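Local coordinates for protein peptidyl-prolyl cis-trans isomerase cyclophilin-type (Toxoplasma gondii, PDB 3BO7) that probably catalyses the cis-trans isomerization of proline peptide bonds and so speeds protein folding, and is bound here to cyclosporin A, an immunosuppressive cyclic peptide, at residues 46-51 / 164-169; 59-64 / 77-82; 97-102 / 128-133; 103-108 / 119-124. One frame throughout, in Å; residues are numbered along the deposited sequence.

Contact 1 of 4, residues 46-51 / 164-169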
loop_
_atom_site.group_PDB
_atom_site.type_symbol
_atom_site.label_atom_id
_atom_site.label_comp_id
_atom_site.label_asym_id
_atom_site.label_seq_id
_atom_site.Cartn_x
_atom_site.Cartn_y
_atom_site.Cartn_z
ATOM N N THR A 46 7.830 -0.465 9.061
ATOM C CA THR A 46 6.390 -0.226 9.140
ATOM C C THR A 46 5.648 -1.567 9.161
ATOM O O THR A 46 6.172 -2.591 8.708
ATOM C CB THR A 46 5.847 0.681 7.996
ATOM O OG1 THR A 46 6.061 0.060 6.722
ATOM C CG2 THR A 46 6.516 2.051 8.032
ATOM N N ILE A 47 4.433 -1.547 9.701
ATOM C CA ILE A 47 3.621 -2.751 9.843
ATOM C C ILE A 47 2.366 -2.709 8.971
ATOM O O ILE A 47 2.068 -1.698 8.341
ATOM C CB ILE A 47 3.215 -2.991 11.327
ATOM C CG1 ILE A 47 2.550 -1.747 11.924
ATOM C CG2 ILE A 47 4.420 -3.447 12.159
ATOM C CD1 ILE A 47 1.898 -2.001 13.277
ATOM N N PHE A 48 1.658 -3.831 8.923
ATOM C CA PHE A 48 0.305 -3.866 8.384
ATOM C C PHE A 48 -0.653 -3.872 9.578
ATOM O O PHE A 48 -0.899 -4.916 10.188
ATOM C CB PHE A 48 0.106 -5.071 7.457
ATOM C CG PHE A 48 0.796 -4.931 6.129
ATOM C CD1 PHE A 48 0.093 -4.495 5.011
ATOM C CD2 PHE A 48 2.151 -5.220 5.996
ATOM C CE1 PHE A 48 0.723 -4.360 3.776
ATOM C CE2 PHE A 48 2.799 -5.086 4.768
ATOM C CZ PHE A 48 2.080 -4.652 3.651
ATOM N N HIS A 49 -1.169 -2.679 9.899
ATOM C CA HIS A 49 -1.784 -2.377 11.202
ATOM C C HIS A 49 -3.299 -2.500 11.231
ATOM O O HIS A 49 -3.910 -2.358 12.279
ATOM C CB HIS A 49 -1.407 -0.955 11.631
ATOM C CG HIS A 49 -2.104 0.108 10.841
ATOM N ND1 HIS A 49 -1.625 0.572 9.634
ATOM C CD2 HIS A 49 -3.259 0.774 11.068
ATOM C CE1 HIS A 49 -2.448 1.490 9.161
ATOM N NE2 HIS A 49 -3.447 1.633 10.013
ATOM N N ARG A 50 -3.909 -2.703 10.076
ATOM C CA ARG A 50 -5.348 -2.888 10.013
ATOM C C ARG A 50 -5.666 -3.964 8.972
ATOM O O ARG A 50 -5.255 -3.868 7.812
ATOM C CB ARG A 50 -6.064 -1.564 9.723
ATOM C CG ARG A 50 -7.584 -1.688 9.614
ATOM C CD ARG A 50 -8.291 -0.338 9.713
ATOM N NE ARG A 50 -9.673 -0.426 9.242
ATOM C CZ ARG A 50 -10.083 -0.082 8.021
ATOM N NH1 ARG A 50 -9.221 0.394 7.131
ATOM N NH2 ARG A 50 -11.360 -0.212 7.685
ATOM N N CYS A 51 -6.396 -4.987 9.405
ATOM C CA CYS A 51 -6.612 -6.191 8.604
ATOM C C CYS A 51 -8.032 -6.691 8.810
ATOM O O CYS A 51 -8.396 -7.122 9.914
ATOM C CB CYS A 51 -5.589 -7.275 8.986
ATOM S SG CYS A 51 -5.689 -8.817 8.042
ATOM N N PRO A 164 2.248 -8.320 10.253
ATOM C CA PRO A 164 3.400 -8.453 9.363
ATOM C C PRO A 164 4.153 -7.130 9.304
ATOM O O PRO A 164 3.535 -6.064 9.161
ATOM C CB PRO A 164 2.767 -8.762 8.001
ATOM C CG PRO A 164 1.424 -9.313 8.314
ATOM C CD PRO A 164 0.979 -8.599 9.554
ATOM N N LYS A 165 5.472 -7.205 9.437
ATOM C CA LYS A 165 6.325 -6.022 9.434
ATOM C C LYS A 165 7.245 -6.053 8.214
ATOM O O LYS A 165 7.843 -7.091 7.907
ATOM C CB LYS A 165 7.133 -5.939 10.738
ATOM C CG LYS A 165 8.014 -4.700 10.870
ATOM C CD LYS A 165 8.701 -4.611 12.244
ATOM C CE LYS A 165 9.837 -5.624 12.409
ATOM N NZ LYS A 165 10.979 -5.371 11.468
ATOM N N VAL A 166 7.337 -4.918 7.522
ATOM C CA VAL A 166 8.178 -4.784 6.334
ATOM C C VAL A 166 9.647 -4.818 6.741
ATOM O O VAL A 166 10.103 -3.966 7.510
ATOM C CB VAL A 166 7.871 -3.469 5.541
ATOM C CG1 VAL A 166 8.832 -3.286 4.377
ATOM C CG2 VAL A 166 6.423 -3.448 5.049
ATOM N N GLU A 167 10.370 -5.818 6.233
ATOM C CA GLU A 167 11.818 -5.920 6.416
ATOM C C GLU A 167 12.535 -5.018 5.419
ATOM O O GLU A 167 13.476 -4.303 5.770
ATOM C CB GLU A 167 12.286 -7.376 6.285
ATOM C CG GLU A 167 12.147 -8.176 7.575
ATOM C CD GLU A 167 12.194 -9.690 7.386
ATOM O OE1 GLU A 167 12.083 -10.400 8.408
ATOM O OE2 GLU A 167 12.333 -10.176 6.240
ATOM N N GLU A 168 12.066 -5.036 4.177
ATOM C CA GLU A 168 12.643 -4.210 3.123
ATOM C C GLU A 168 11.760 -4.229 1.901
ATOM O O GLU A 168 10.907 -5.105 1.751
ATOM C CB GLU A 168 14.038 -4.716 2.722
ATOM C CG GLU A 168 14.021 -6.112 2.105
ATOM C CD GLU A 168 15.363 -6.543 1.557
ATOM O OE1 GLU A 168 16.273 -5.694 1.418
ATOM O OE2 GLU A 168 15.505 -7.747 1.260
ATOM N N ILE A 169 11.998 -3.263 1.023
ATOM C CA ILE A 169 11.371 -3.238 -0.285
ATOM C C ILE A 169 12.465 -3.224 -1.349
ATOM O O ILE A 169 13.346 -2.351 -1.348
ATOM C CB ILE A 169 10.382 -2.058 -0.435
ATOM C CG1 ILE A 169 9.313 -2.132 0.672
ATOM C CG2 ILE A 169 9.749 -2.061 -1.826
ATOM C CD1 ILE A 169 8.206 -1.087 0.577
#
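Phe-48 packs against Pro-164 and Val-166, and its side chain can be followed outward atom by atom. Phe-48 CB sits near Pro-164 CD, at 4.2 Å. Because CG is swung anti to the carbonyl carbon (chi1 -73°), the ring edge carrying CD2 and CE2 is brought along the other segment. Phe-48 CD2 lies 4.1 Å from Pro-164 CB, and the carbonyl O of Pro-164 comes up to this edge in the plane of the ring. One atom further out, Phe-48 CE2 meets Val-166 CG2 at 4.0 Å, the methyl approaching the ring obliquely. Trp-149 also meets the ring, with its plane inclined by about 45°. Behind these side chains, a single beta bridge at Ile-47 and Lys-165 joins the two ends of the sheet order, strand 48-52 and strand 166-171, consistent with the closed eight-stranded barrel of cyclophilins. The bridge is made by Phe-48 N bonding to Pro-164 O at 2.9 Å and Val-166 N to Thr-46 O, also at 2.9 Å, with the second bond the straighter at 165°. Ile-47 CG2 rests on Lys-165 CB, 3.9 Å away, while the amine of Lys-165 curls round to a salt bridge with Asp-45.

Contact 2 of 4, residues 59-64 / 77-82; sequences GGRAEL and PRSISG. With SO4 (sulfate ion), chain L.
Glu-63 starts with CG anti to its carbonyl carbon and then folds back at chi2 (83°), which carries the carboxylate over to the backbone of Ser-79. Ser-79 OG lies beside its own backbone N, so the hydroxyl sits next to the amide that also bonds to the acid. The two oxygens are used differently. OE1 of Glu-63 takes the hydroxyl proton of Ser-79 OG at 2.9 Å on its syn lone pair, whereas OE2 of Glu-63 receives Ser-79 N at 2.9 Å from above the carboxylate plane, 49° out of it. Ser-79 OG in turn accepts from Ala-62 N over 3.3 Å, so the hydroxyl passes the bond on from a backbone amide to the acid. This serine-carboxylate pairing joins two parts of the long excursion between strands 56-59 and 104-107: the short 3-10 segment 62-64 and the irregular chain at 77-82. Ala-62 turns its CB toward that chain and rests 3.6 Å from Arg-78 C, while Tyr-42 packs on both Ala-62 and Ser-79. A water donates to Glu-63 OE2 and, weakly, to Ser-79 O. Glu-63 OE1 also lies 3.5 Å above the plane of the Arg-61 guanidinium, over its centre, in a long, purely electrostatic salt bridge to NE. The N-H of Arg-61 NE is instead directed at a sulfate, probably from the crystallisation liquor, with O1 at 2.7 Å and an angle of 166°; Arg-61 NH1 pairs with Glu-118.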
loop_
_atom_site.group_PDB
_atom_site.type_symbol
_atom_site.label_atom_id
_atom_site.label_comp_id
_atom_site.label_asym_id
_atom_site.label_seq_id
_atom_site.Cartn_x
_atom_site.Cartn_y
_atom_site.Cartn_z
ATOM N N GLY A 59 -1.407 -0.744 5.317
ATOM C CA GLY A 59 -0.058 -0.448 5.832
ATOM C C GLY A 59 0.452 0.941 5.474
ATOM O O GLY A 59 -0.317 1.800 5.056
ATOM N N GLY A 60 1.745 1.169 5.670
ATOM C CA GLY A 60 2.407 2.405 5.241
ATOM C C GLY A 60 2.388 3.587 6.194
ATOM O O GLY A 60 2.775 4.695 5.813
ATOM N N ARG A 61 1.932 3.369 7.425
ATOM C CA ARG A 61 1.837 4.449 8.401
ATOM C C ARG A 61 3.158 4.681 9.147
ATOM O O ARG A 61 3.581 3.853 9.954
ATOM C CB ARG A 61 0.688 4.200 9.385
ATOM C CG ARG A 61 0.449 5.373 10.321
ATOM C CD ARG A 61 -0.956 5.420 10.908
ATOM N NE ARG A 61 -1.073 6.567 11.809
ATOM C CZ ARG A 61 -1.461 7.786 11.433
ATOM N NH1 ARG A 61 -1.802 8.025 10.168
ATOM N NH2 ARG A 61 -1.519 8.766 12.326
ATOM N N ALA A 62 3.804 5.811 8.861
ATOM C CA ALA A 62 5.064 6.184 9.511
ATOM C C ALA A 62 4.963 6.217 11.044
ATOM O O ALA A 62 5.871 5.759 11.746
ATOM C CB ALA A 62 5.548 7.521 8.985
ATOM N N GLU A 63 3.841 6.733 11.547
ATOM C CA GLU A 63 3.585 6.855 12.982
ATOM C C GLU A 63 3.593 5.523 13.740
ATOM O O GLU A 63 3.783 5.511 14.959
ATOM C CB GLU A 63 2.260 7.581 13.229
ATOM C CG GLU A 63 2.252 9.065 12.827
ATOM C CD GLU A 63 1.979 9.307 11.346
ATOM O OE1 GLU A 63 1.875 8.339 10.555
ATOM O OE2 GLU A 63 1.864 10.485 10.963
ATOM N N LEU A 64 3.392 4.416 13.021
ATOM C CA LEU A 64 3.333 3.089 13.631
ATOM C C LEU A 64 4.563 2.227 13.335
ATOM O O LEU A 64 4.589 1.035 13.661
ATOM C CB LEU A 64 2.060 2.357 13.196
ATOM C CG LEU A 64 0.713 2.934 13.648
ATOM C CD1 LEU A 64 -0.402 2.150 13.009
ATOM C CD2 LEU A 64 0.556 2.935 15.169
ATOM N N PRO A 77 9.081 10.493 11.390
ATOM C CA PRO A 77 8.109 10.021 12.384
ATOM C C PRO A 77 6.641 10.183 11.967
ATOM O O PRO A 77 5.809 9.372 12.374
ATOM C CB PRO A 77 8.429 10.867 13.624
ATOM C CG PRO A 77 9.048 12.112 13.094
ATOM C CD PRO A 77 9.764 11.731 11.826
ATOM N N ARG A 78 6.323 11.217 11.185
ATOM C CA ARG A 78 4.966 11.379 10.650
ATOM C C ARG A 78 4.886 11.009 9.164
ATOM O O ARG A 78 5.897 11.045 8.449
ATOM C CB ARG A 78 4.400 12.788 10.910
ATOM C CG ARG A 78 4.961 13.900 10.057
ATOM C CD ARG A 78 4.135 15.195 10.192
ATOM N NE ARG A 78 4.357 15.861 11.483
ATOM C CZ ARG A 78 4.509 17.175 11.659
ATOM N NH1 ARG A 78 4.476 18.015 10.625
ATOM N NH2 ARG A 78 4.711 17.653 12.882
ATOM N N SER A 79 3.679 10.655 8.719
ATOM C CA SER A 79 3.439 10.259 7.342
ATOM C C SER A 79 3.605 11.438 6.388
ATOM O O SER A 79 3.092 12.534 6.626
ATOM C CB SER A 79 2.057 9.621 7.190
ATOM O OG SER A 79 2.046 8.295 7.686
ATOM N N ILE A 80 4.347 11.190 5.320
ATOM C CA ILE A 80 4.636 12.181 4.300
ATOM C C ILE A 80 4.536 11.484 2.950
ATOM O O ILE A 80 4.587 10.252 2.887
ATOM C CB ILE A 80 6.069 12.769 4.465
ATOM C CG1 ILE A 80 7.097 11.650 4.717
ATOM C CG2 ILE A 80 6.098 13.837 5.572
ATOM C CD1 ILE A 80 8.541 12.053 4.466
ATOM N N SER A 81 4.387 12.256 1.877
ATOM C CA SER A 81 4.545 11.700 0.545
ATOM C C SER A 81 6.039 11.650 0.205
ATOM O O SER A 81 6.866 12.178 0.953
ATOM C CB SER A 81 3.781 12.530 -0.481
ATOM O OG SER A 81 4.383 13.792 -0.659
ATOM N N GLY A 82 6.375 11.023 -0.922
ATOM C CA GLY A 82 7.760 10.931 -1.375
ATOM C C GLY A 82 8.340 12.187 -2.011
ATOM O O GLY A 82 9.541 12.249 -2.246
HETATM S S SO4 L . -0.963 7.034 15.682
HETATM O O1 SO4 L . -0.865 6.207 14.481
HETATM O O2 SO4 L . -0.826 6.192 16.867
HETATM O O3 SO4 L . 0.071 8.066 15.709
HETATM O O4 SO4 L . -2.272 7.678 15.683
HETATM O O HOH W 1 0.820 12.340 9.017
#

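Contact 3 of 4, residues 97-102 / 128-133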
loop_
_atom_site.group_PDB
_atom_site.type_symbol
_atom_site.label_atom_id
_atom_site.label_comp_id
_atom_site.label_asym_id
_atom_site.label_seq_id
_atom_site.Cartn_x
_atom_site.Cartn_y
_atom_site.Cartn_z
ATOM N N LEU A 97 -8.899 0.990 -14.030
ATOM C CA LEU A 97 -8.435 0.616 -12.699
ATOM C C LEU A 97 -9.562 0.663 -11.668
ATOM O O LEU A 97 -9.991 1.740 -11.233
ATOM C CB LEU A 97 -7.259 1.495 -12.261
ATOM C CG LEU A 97 -5.945 1.316 -13.024
ATOM C CD1 LEU A 97 -4.898 2.286 -12.504
ATOM C CD2 LEU A 97 -5.458 -0.126 -12.946
ATOM N N VAL A 98 -10.026 -0.528 -11.292
ATOM C CA VAL A 98 -11.128 -0.708 -10.349
ATOM C C VAL A 98 -10.730 -1.674 -9.219
ATOM O O VAL A 98 -9.851 -2.522 -9.407
ATOM C CB VAL A 98 -12.422 -1.178 -11.061
ATOM C CG1 VAL A 98 -12.923 -0.097 -12.029
ATOM C CG2 VAL A 98 -12.211 -2.513 -11.789
ATOM N N HIS A 99 -11.360 -1.522 -8.050
ATOM C CA HIS A 99 -11.064 -2.357 -6.886
ATOM C C HIS A 99 -11.756 -3.707 -7.021
ATOM O O HIS A 99 -12.619 -4.067 -6.219
ATOM C CB HIS A 99 -11.480 -1.660 -5.581
ATOM C CG HIS A 99 -10.816 -0.335 -5.368
ATOM N ND1 HIS A 99 -11.283 0.830 -5.938
ATOM C CD2 HIS A 99 -9.703 0.002 -4.679
ATOM C CE1 HIS A 99 -10.497 1.832 -5.591
ATOM N NE2 HIS A 99 -9.529 1.356 -4.826
ATOM N N GLN A 100 -11.364 -4.453 -8.045
ATOM C CA GLN A 100 -11.977 -5.736 -8.334
ATOM C C GLN A 100 -11.002 -6.857 -8.046
ATOM O O GLN A 100 -9.876 -6.857 -8.539
ATOM C CB GLN A 100 -12.419 -5.780 -9.788
ATOM C CG GLN A 100 -13.251 -6.989 -10.157
ATOM C CD GLN A 100 -13.968 -6.814 -11.488
ATOM O OE1 GLN A 100 -13.926 -7.700 -12.347
ATOM N NE2 GLN A 100 -14.637 -5.674 -11.661
ATOM N N GLY A 101 -11.445 -7.810 -7.231
ATOM C CA GLY A 101 -10.682 -9.018 -6.969
ATOM C C GLY A 101 -9.561 -8.829 -5.970
ATOM O O GLY A 101 -9.379 -7.744 -5.406
ATOM N N ILE A 102 -8.811 -9.903 -5.758
ATOM C CA ILE A 102 -7.703 -9.925 -4.806
ATOM C C ILE A 102 -6.477 -9.171 -5.341
ATOM O O ILE A 102 -6.207 -9.180 -6.543
ATOM C CB ILE A 102 -7.338 -11.401 -4.436
ATOM C CG1 ILE A 102 -6.262 -11.463 -3.344
ATOM C CG2 ILE A 102 -6.948 -12.209 -5.696
ATOM C CD1 ILE A 102 -6.216 -12.774 -2.598
ATOM N N HIS A 128 -17.017 0.061 -4.220
ATOM C CA HIS A 128 -17.547 1.303 -3.635
ATOM C C HIS A 128 -16.401 2.298 -3.377
ATOM O O HIS A 128 -16.643 3.487 -3.139
ATOM C CB HIS A 128 -18.350 1.021 -2.353
ATOM C CG HIS A 128 -17.562 0.331 -1.279
ATOM N ND1 HIS A 128 -17.354 -1.033 -1.265
ATOM C CD2 HIS A 128 -16.921 0.821 -0.188
ATOM C CE1 HIS A 128 -16.623 -1.355 -0.209
ATOM N NE2 HIS A 128 -16.341 -0.247 0.458
ATOM N N LEU A 129 -15.158 1.806 -3.443
ATOM C CA LEU A 129 -13.961 2.641 -3.274
ATOM C C LEU A 129 -13.456 3.263 -4.583
ATOM O O LEU A 129 -12.607 4.160 -4.556
ATOM C CB LEU A 129 -12.835 1.886 -2.539
ATOM C CG LEU A 129 -13.213 1.262 -1.187
ATOM C CD1 LEU A 129 -12.034 0.553 -0.532
ATOM C CD2 LEU A 129 -13.798 2.304 -0.243
ATOM N N ASN A 130 -13.992 2.807 -5.719
ATOM C CA ASN A 130 -13.645 3.378 -7.012
ATOM C C ASN A 130 -13.859 4.894 -7.018
ATOM O O ASN A 130 -14.862 5.391 -6.502
ATOM C CB ASN A 130 -14.450 2.736 -8.145
ATOM C CG ASN A 130 -14.161 1.249 -8.321
ATOM O OD1 ASN A 130 -13.205 0.703 -7.764
ATOM N ND2 ASN A 130 -15.002 0.586 -9.109
ATOM N N ASN A 131 -12.914 5.619 -7.611
ATOM C CA ASN A 131 -12.965 7.087 -7.678
ATOM C C ASN A 131 -12.972 7.769 -6.297
ATOM O O ASN A 131 -13.391 8.917 -6.167
ATOM C CB ASN A 131 -14.144 7.567 -8.549
ATOM C CG ASN A 131 -14.144 6.933 -9.921
ATOM O OD1 ASN A 131 -13.183 7.079 -10.670
ATOM N ND2 ASN A 131 -15.221 6.215 -10.258
ATOM N N LYS A 132 -12.535 7.039 -5.274
ATOM C CA LYS A 132 -12.297 7.610 -3.954
ATOM C C LYS A 132 -10.853 7.366 -3.530
ATOM O O LYS A 132 -10.306 8.112 -2.714
ATOM C CB LYS A 132 -13.251 7.015 -2.920
ATOM C CG LYS A 132 -14.717 7.424 -3.088
ATOM C CD LYS A 132 -15.051 8.687 -2.321
ATOM C CE LYS A 132 -16.541 8.743 -2.033
ATOM N NZ LYS A 132 -17.028 10.137 -1.819
ATOM N N HIS A 133 -10.253 6.311 -4.087
ATOM C CA HIS A 133 -8.897 5.897 -3.754
ATOM C C HIS A 133 -8.049 5.655 -5.015
ATOM O O HIS A 133 -8.485 4.963 -5.943
ATOM C CB HIS A 133 -8.946 4.653 -2.857
ATOM C CG HIS A 133 -9.644 4.890 -1.554
ATOM N ND1 HIS A 133 -8.984 5.320 -0.420
ATOM C CD2 HIS A 133 -10.951 4.804 -1.216
ATOM C CE1 HIS A 133 -9.853 5.474 0.561
ATOM N NE2 HIS A 133 -11.055 5.171 0.104
#
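The imidazole of His-99 has Leu-129 over one face and polar atoms at its edge. Leu-129 CB sits 3.9 Å from the ring centroid and only 11° off the normal, a CH-pi contact nearly over the middle of the ring. At the edge, Asn-130 OD1 receives ND1 of His-99 at 2.7 Å, with the ring and amide planes 21° apart; the bond lies in the carbonyl plane of the amide and close to the plane of the imidazole. The same OD1 also accepts the backbone N of His-99 at 2.9 Å, almost straight at 172° though tilted from the carbonyl plane. One side-chain oxygen therefore grips both the main chain and the ring of one residue, which should fix the rotation of the imidazole, and the bond places a proton on ND1. The other end of the amide is settled too: Asn-130 ND2 bonds to Glu-127 and lies against Val-98 CG1 at 3.6 Å. His-99 is the centre of an inverse gamma turn. Further round the ring, His-133 CB approaches His-99 NE2 at 3.9 Å. His-128, Leu-129 and His-133 also reach the bound peptide. His-99 NE2 continues inward to Ser-106 OG, and the ring also packs on Ile-135, so this pair of loops is seated on strands 104-107 and 135-141, while Ile-102 leans on helix 143-149.

Contact 4 of 4, residues 103-108 / 119-124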
loop_
_atom_site.group_PDB
_atom_site.type_symbol
_atom_site.label_atom_id
_atom_site.label_comp_id
_atom_site.label_asym_id
_atom_site.label_seq_id
_atom_site.Cartn_x
_atom_site.Cartn_y
_atom_site.Cartn_z
ATOM N N GLY A 103 -5.758 -8.493 -4.452
ATOM C CA GLY A 103 -4.434 -7.977 -4.786
ATOM C C GLY A 103 -4.335 -6.612 -5.442
ATOM O O GLY A 103 -3.284 -6.275 -5.992
ATOM N N VAL A 104 -5.409 -5.826 -5.393
ATOM C CA VAL A 104 -5.362 -4.452 -5.882
ATOM C C VAL A 104 -4.581 -3.589 -4.875
ATOM O O VAL A 104 -4.843 -3.636 -3.665
ATOM C CB VAL A 104 -6.790 -3.884 -6.142
ATOM C CG1 VAL A 104 -6.746 -2.421 -6.559
ATOM C CG2 VAL A 104 -7.531 -4.714 -7.196
ATOM N N LEU A 105 -3.607 -2.829 -5.371
ATOM C CA LEU A 105 -2.858 -1.908 -4.520
ATOM C C LEU A 105 -3.393 -0.489 -4.697
ATOM O O LEU A 105 -3.400 0.077 -5.802
ATOM C CB LEU A 105 -1.347 -1.979 -4.783
ATOM C CG LEU A 105 -0.459 -0.960 -4.043
ATOM C CD1 LEU A 105 -0.465 -1.190 -2.527
ATOM C CD2 LEU A 105 0.975 -0.960 -4.559
ATOM N N SER A 106 -3.837 0.085 -3.586
ATOM C CA SER A 106 -4.545 1.349 -3.612
ATOM C C SER A 106 -4.156 2.261 -2.438
ATOM O O SER A 106 -3.590 1.796 -1.446
ATOM C CB SER A 106 -6.038 1.064 -3.625
ATOM O OG SER A 106 -6.774 2.231 -3.905
ATOM N N MET A 107 -4.448 3.556 -2.566
ATOM C CA MET A 107 -4.102 4.553 -1.535
ATOM C C MET A 107 -5.188 4.737 -0.475
ATOM O O MET A 107 -6.352 4.949 -0.795
ATOM C CB MET A 107 -3.800 5.923 -2.166
ATOM C CG MET A 107 -2.470 6.050 -2.908
ATOM S SD MET A 107 -0.996 5.664 -1.918
ATOM C CE MET A 107 -1.013 6.957 -0.668
ATOM N N ALA A 108 -4.797 4.654 0.790
ATOM C CA ALA A 108 -5.638 5.114 1.884
ATOM C C ALA A 108 -5.615 6.657 1.929
ATOM O O ALA A 108 -4.629 7.289 1.523
ATOM C CB ALA A 108 -5.156 4.523 3.190
ATOM N N PHE A 119 -1.392 2.768 2.413
ATOM C CA PHE A 119 -1.943 2.045 1.286
ATOM C C PHE A 119 -2.659 0.804 1.779
ATOM O O PHE A 119 -2.534 0.425 2.934
ATOM C CB PHE A 119 -0.823 1.673 0.301
ATOM C CG PHE A 119 0.254 0.827 0.918
ATOM C CD1 PHE A 119 0.157 -0.569 0.901
ATOM C CD2 PHE A 119 1.344 1.422 1.557
ATOM C CE1 PHE A 119 1.136 -1.353 1.493
ATOM C CE2 PHE A 119 2.329 0.641 2.159
ATOM C CZ PHE A 119 2.227 -0.743 2.120
ATOM N N PHE A 120 -3.420 0.177 0.890
ATOM C CA PHE A 120 -4.031 -1.109 1.194
ATOM C C PHE A 120 -3.935 -2.077 0.029
ATOM O O PHE A 120 -3.773 -1.682 -1.130
ATOM C CB PHE A 120 -5.484 -0.958 1.662
ATOM C CG PHE A 120 -6.401 -0.278 0.681
ATOM C CD1 PHE A 120 -7.353 -1.013 -0.019
ATOM C CD2 PHE A 120 -6.355 1.097 0.495
ATOM C CE1 PHE A 120 -8.233 -0.386 -0.906
ATOM C CE2 PHE A 120 -7.220 1.728 -0.388
ATOM C CZ PHE A 120 -8.170 0.985 -1.086
ATOM N N ILE A 121 -4.016 -3.357 0.355
ATOM C CA ILE A 121 -4.121 -4.383 -0.670
ATOM C C ILE A 121 -5.409 -5.150 -0.431
ATOM O O ILE A 121 -5.686 -5.593 0.694
ATOM C CB ILE A 121 -2.884 -5.309 -0.697
ATOM C CG1 ILE A 121 -1.601 -4.467 -0.750
ATOM C CG2 ILE A 121 -2.951 -6.242 -1.898
ATOM C CD1 ILE A 121 -0.317 -5.237 -0.571
ATOM N N THR A 122 -6.213 -5.281 -1.479
ATOM C CA THR A 122 -7.521 -5.912 -1.348
ATOM C C THR A 122 -7.414 -7.419 -1.154
ATOM O O THR A 122 -6.527 -8.061 -1.719
ATOM C CB THR A 122 -8.433 -5.626 -2.563
ATOM O OG1 THR A 122 -7.998 -6.392 -3.698
ATOM C CG2 THR A 122 -8.441 -4.137 -2.902
ATOM N N PHE A 123 -8.318 -7.967 -0.345
ATOM C CA PHE A 123 -8.544 -9.409 -0.287
ATOM C C PHE A 123 -9.649 -9.809 -1.276
ATOM O O PHE A 123 -9.643 -10.926 -1.815
ATOM C CB PHE A 123 -8.905 -9.858 1.142
ATOM C CG PHE A 123 -7.783 -9.676 2.151
ATOM C CD1 PHE A 123 -6.477 -10.078 1.858
ATOM C CD2 PHE A 123 -8.042 -9.144 3.402
ATOM C CE1 PHE A 123 -5.450 -9.923 2.791
ATOM C CE2 PHE A 123 -7.028 -8.994 4.339
ATOM C CZ PHE A 123 -5.727 -9.377 4.029
ATOM N N LYS A 124 -10.596 -8.894 -1.495
ATOM C CA LYS A 124 -11.659 -9.093 -2.480
ATOM C C LYS A 124 -12.192 -7.757 -2.977
ATOM O O LYS A 124 -11.766 -6.699 -2.515
ATOM C CB LYS A 124 -12.798 -9.961 -1.923
ATOM C CG LYS A 124 -13.779 -10.476 -2.998
ATOM C CD LYS A 124 -13.061 -11.097 -4.217
ATOM C CE LYS A 124 -13.958 -11.118 -5.449
ATOM N NZ LYS A 124 -13.234 -11.615 -6.650
#
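Phe-120 and Ser-106 are paired across an antiparallel hairpin, their side chains on the same face, and Ser-106 CB lies over the ring. It stands 3.3 Å above the plane of the Phe-120 ring, offset toward its rim, in a CH-pi contact. With CG of Phe-120 placed between its backbone N and carbonyl carbon (chi1 59°), the ring folds back across the neighbouring strand and turns its edge to Met-107 O, 3.4 Å from CE2. On the opposite face of the sheet Leu-105 crosses Phe-119 obliquely: its CD1 methyl lies 3.5 Å from Phe-119 CD1 and 3.9 Å from Ile-121 CG1. Ser-106 and Phe-120 form the hydrogen-bonded pair. Phe-120 N bonds to Ser-106 O at 2.8 Å. Ser-106 N returns the bond to Phe-120 O at 3.0 Å. At the other end Thr-122 brings its side chain into the ladder, OG1 accepting Val-104 N at 3.1 Å, while CG2 packs 3.6 Å from Val-104 CB. The hydroxyls buried among these apolar side chains thus have partners, Ser-106 OG with His-99 and Thr-122 OG1 with Val-104 N and Gly-101 O, while Phe-120 and Ala-108 pack on the bound peptide.

From the N terminus, the chain first reaches 46-51, whose partner at 164-169 comes only near the C-terminal end, so contact 1 closes a long loop that holds the other three contacts and joins the outermost strands, 48-52 and 166-171. Contact 2 is the first to close, bracing the excursion after strand 56-59. Contact 3 then spans a smaller loop and joins the loops beside the hairpin; contact 4, wholly within it, pairs neighbouring strands 104-107 and 119-122. Contacts 3 and 4 touch, His-133 ND1 making a probable hydrogen bond to Met-107 O. Contact 4 also meets contact 1 through Phe-48 and Phe-119, and contact 2 through Gly-59 and Phe-119. Contacts 1 and 3 stay apart, about 8 Å between nearest atoms.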